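Local coordinates for carboxysome shell vertex protein CcmL (Synechocystis sp., PDB 2QW7), which probably forms the pentameric vertices of the carboxysome shell, introducing curvature into the otherwise flat hexagonal layer of CcmK subunits, at residues G80-V85 / S91-R96. Sequence-based numbering, arbitrary orientation.
Sequences GIIDTV and SLYNKR
Leu92 N donates to Val85 O over a short 2.6 Å and meets that carbonyl almost head-on (C=O...N 172°). The side chain of Leu92 runs alongside that of Val85, Leu92 CD1 reaching Val85 CB at 4.1 Å. Tyr93 N is a second donor to the same oxygen; it lies on a lone pair of Val85 O, at a longer 3.3 Å. Tyr93 returns a bond through its carbonyl, Val85 N to Tyr93 O being 2.9 Å. Its side chain crosses that of Val85 at about a right angle, with Tyr93 CB packed on Val85 CG2. With CG anti to the backbone N (chi1 -178°), the ring extends back along 80-85 to Ile82, where a water in the ring plane bridges Tyr93 OH and Ile82 O, 2.7 Å from each. Trp54 stacks on this ring and also touches Val85 and Leu92. Two successive residues set against Val85 make a classic beta bulge in the hairpin of strands 76-86 and 91-94, at the C-terminal end of the modelled chain; residues of 80-85 also pair antiparallel with a strand of a neighbouring subunit, carrying the sheet across an interface of the pentamer. Asn94 sits across from Thr84 in a non-hydrogen-bonded pair, on the face opposite Val85 and Tyr93; the methyl CG2 of Thr84 lies 3.6 Å from Asn94 CA. At Lys95 the backbone N bonds to Asp83 O (2.7 Å). The lysine chain then lies beside the Asp83 side chain, and CE, rather than the ammonium, comes closest to OD2. Lys95 NZ stays 4.1 Å from Asp83 OD2, too far for a salt bridge, while OD1 of this carboxylate accepts from Thr13 N of the neighbouring subunit. Arg96 bends at chi3 (-70°), bringing NH1 near Asp83 CB.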
ATOM      1  N   GLY A  80      -3.982  19.642  -0.176  1.00 23.54           N
ATOM      2  CA  GLY A  80      -3.882  20.910   0.548  1.00 23.00           C
ATOM      3  C   GLY A  80      -2.504  21.472   0.796  1.00 24.38           C
ATOM      4  O   GLY A  80      -1.499  20.747   0.765  1.00 22.87           O
ATOM      5  N   ILE A  81      -2.463  22.783   1.048  1.00 25.89           N
ATOM      6  CA  ILE A  81      -1.183  23.454   1.333  1.00 26.32           C
ATOM      7  C   ILE A  81      -1.157  23.673   2.853  1.00 29.77           C
ATOM      8  O   ILE A  81      -2.164  24.094   3.461  1.00 30.97           O
ATOM      9  CB  ILE A  81      -0.789  24.770   0.514  1.00 26.79           C
ATOM     10  CG1 ILE A  81      -0.970  24.606  -1.002  1.00 23.44           C
ATOM     11  CG2 ILE A  81       0.721  25.084   0.751  1.00 21.93           C
ATOM     12  CD1 ILE A  81      -0.781  25.931  -1.755  1.00 21.61           C
ATOM     13  N   ILE A  82       0.029  23.405   3.424  1.00 29.11           N
ATOM     14  CA  ILE A  82       0.195  23.443   4.858  1.00 27.54           C
ATOM     15  C   ILE A  82       0.589  24.828   5.318  1.00 27.51           C
ATOM     16  O   ILE A  82       1.517  25.412   4.770  1.00 31.23           O
ATOM     17  CB  ILE A  82       1.189  22.350   5.349  1.00 24.80           C
ATOM     18  CG1 ILE A  82       0.714  20.994   4.867  1.00 21.57           C
ATOM     19  CG2 ILE A  82       1.264  22.284   6.913  1.00 15.38           C
ATOM     20  CD1 ILE A  82       1.742  19.995   4.941  1.00 26.67           C
ATOM     21  N   ASP A  83      -0.131  25.379   6.295  1.00 28.33           N
ATOM     22  CA  ASP A  83       0.223  26.730   6.841  1.00 29.18           C
ATOM     23  C   ASP A  83       1.178  26.471   8.052  1.00 29.49           C
ATOM     24  O   ASP A  83       2.338  26.931   8.123  1.00 27.05           O
ATOM     25  CB  ASP A  83      -0.996  27.600   7.188  1.00 22.41           C
ATOM     26  CG  ASP A  83      -2.220  27.470   6.142  1.00 30.01           C
ATOM     27  OD1 ASP A  83      -2.613  26.342   5.686  1.00 37.16           O
ATOM     28  OD2 ASP A  83      -2.856  28.484   5.775  1.00 11.37           O
ATOM     29  N   THR A  84       0.726  25.604   8.954  1.00 30.20           N
ATOM     30  CA  THR A  84       1.505  25.256  10.142  1.00 28.79           C
ATOM     31  C   THR A  84       1.375  23.793  10.590  1.00 28.85           C
ATOM     32  O   THR A  84       0.300  23.135  10.453  1.00 25.24           O
ATOM     33  CB  THR A  84       1.116  26.142  11.358  1.00 34.96           C
ATOM     34  OG1 THR A  84      -0.326  26.217  11.515  1.00 31.80           O
ATOM     35  CG2 THR A  84       1.718  27.545  11.206  1.00 36.75           C
ATOM     36  N   VAL A  85       2.513  23.323  11.102  1.00 29.96           N
ATOM     37  CA  VAL A  85       2.636  22.031  11.772  1.00 31.49           C
ATOM     38  C   VAL A  85       3.068  22.317  13.211  1.00 34.48           C
ATOM     39  O   VAL A  85       4.218  22.700  13.447  1.00 35.49           O
ATOM     40  CB  VAL A  85       3.752  21.109  11.272  1.00 29.23           C
ATOM     41  CG1 VAL A  85       3.648  19.816  12.041  1.00 30.23           C
ATOM     42  CG2 VAL A  85       3.692  20.878   9.780  1.00 25.44           C
ATOM     43  N   SER A  91       5.954  25.104  17.172  1.00 48.47           N
ATOM     44  CA  SER A  91       5.728  24.994  15.722  1.00 46.86           C
ATOM     45  C   SER A  91       6.933  24.344  15.031  1.00 47.28           C
ATOM     46  O   SER A  91       8.099  24.721  15.253  1.00 48.34           O
ATOM     47  CB  SER A  91       5.368  26.314  15.046  1.00 46.05           C
ATOM     48  OG  SER A  91       4.034  26.703  15.330  1.00 43.71           O
ATOM     49  N   LEU A  92       6.647  23.321  14.234  1.00 45.61           N
ATOM     50  CA  LEU A  92       7.704  22.641  13.464  1.00 44.74           C
ATOM     51  C   LEU A  92       7.802  23.314  12.093  1.00 44.18           C
ATOM     52  O   LEU A  92       8.841  23.334  11.439  1.00 43.53           O
ATOM     53  CB  LEU A  92       7.472  21.128  13.419  1.00 43.88           C
ATOM     54  CG  LEU A  92       8.277  20.162  12.556  1.00 42.54           C
ATOM     55  CD1 LEU A  92       7.732  20.172  11.144  1.00 41.68           C
ATOM     56  CD2 LEU A  92       9.795  20.415  12.618  1.00 46.94           C
ATOM     57  N   TYR A  93       6.690  23.920  11.701  1.00 41.93           N
ATOM     58  CA  TYR A  93       6.605  24.620  10.451  1.00 40.79           C
ATOM     59  C   TYR A  93       5.546  25.702  10.487  1.00 42.34           C
ATOM     60  O   TYR A  93       4.465  25.496  11.024  1.00 42.29           O
ATOM     61  CB  TYR A  93       6.238  23.632   9.357  1.00 32.87           C
ATOM     62  CG  TYR A  93       6.188  24.271   8.018  1.00 31.68           C
ATOM     63  CD1 TYR A  93       4.946  24.502   7.350  1.00 29.80           C
ATOM     64  CD2 TYR A  93       7.379  24.708   7.439  1.00 27.80           C
ATOM     65  CE1 TYR A  93       4.934  25.111   6.107  1.00 29.75           C
ATOM     66  CE2 TYR A  93       7.389  25.322   6.224  1.00 31.49           C
ATOM     67  CZ  TYR A  93       6.184  25.527   5.553  1.00 33.34           C
ATOM     68  OH  TYR A  93       6.331  26.147   4.328  1.00 34.81           O
ATOM     69  N   ASN A  94       5.905  26.855   9.921  1.00 44.07           N
ATOM     70  CA  ASN A  94       5.034  28.008   9.791  1.00 45.18           C
ATOM     71  C   ASN A  94       5.362  28.552   8.416  1.00 45.65           C
ATOM     72  O   ASN A  94       6.521  28.963   8.224  1.00 46.49           O
ATOM     73  CB  ASN A  94       5.405  29.159  10.751  1.00 46.27           C
ATOM     74  CG  ASN A  94       5.946  28.718  12.102  1.00 45.05           C
ATOM     75  OD1 ASN A  94       5.793  29.453  13.060  1.00 51.13           O
ATOM     76  ND2 ASN A  94       6.616  27.580  12.183  1.00 48.07           N
ATOM     77  N   LYS A  95       4.382  28.621   7.503  1.00 45.25           N
ATOM     78  CA  LYS A  95       4.684  29.093   6.133  1.00 46.70           C
ATOM     79  C   LYS A  95       5.117  30.560   6.068  1.00 49.27           C
ATOM     80  O   LYS A  95       5.842  30.949   5.151  1.00 51.39           O
ATOM     81  CB  LYS A  95       3.586  28.780   5.113  1.00 42.42           C
ATOM     82  CG  LYS A  95       2.321  29.539   5.254  1.00 40.96           C
ATOM     83  CD  LYS A  95       1.480  29.249   4.048  1.00 38.99           C
ATOM     84  CE  LYS A  95       0.090  29.681   4.276  1.00 34.57           C
ATOM     85  NZ  LYS A  95      -0.026  31.141   4.340  1.00 35.63           N
ATOM     86  N   ARG A  96       4.711  31.338   7.070  1.00 49.13           N
ATOM     87  CA  ARG A  96       5.070  32.744   7.197  1.00 51.46           C
ATOM     88  C   ARG A  96       6.314  32.886   8.067  1.00 47.81           C
ATOM     89  O   ARG A  96       7.356  32.314   7.747  1.00 40.35           O
ATOM     90  CB  ARG A  96       3.883  33.505   7.792  1.00 54.95           C
ATOM     91  CG  ARG A  96       2.562  33.314   6.966  1.00 57.80           C
ATOM     92  CD  ARG A  96       1.312  33.911   7.642  1.00 58.60           C
ATOM     93  NE  ARG A  96       0.888  33.180   8.836  1.00 59.89           N
ATOM     94  CZ  ARG A  96       0.050  32.144   8.831  1.00 63.08           C
ATOM     95  NH1 ARG A  96      -0.468  31.701   7.690  1.00 63.76           N
ATOM     96  NH2 ARG A  96      -0.274  31.539   9.973  1.00 62.86           N
TER
HETATM   97  O   HOH W   1       3.750  26.083   3.428  1.00 19.45           O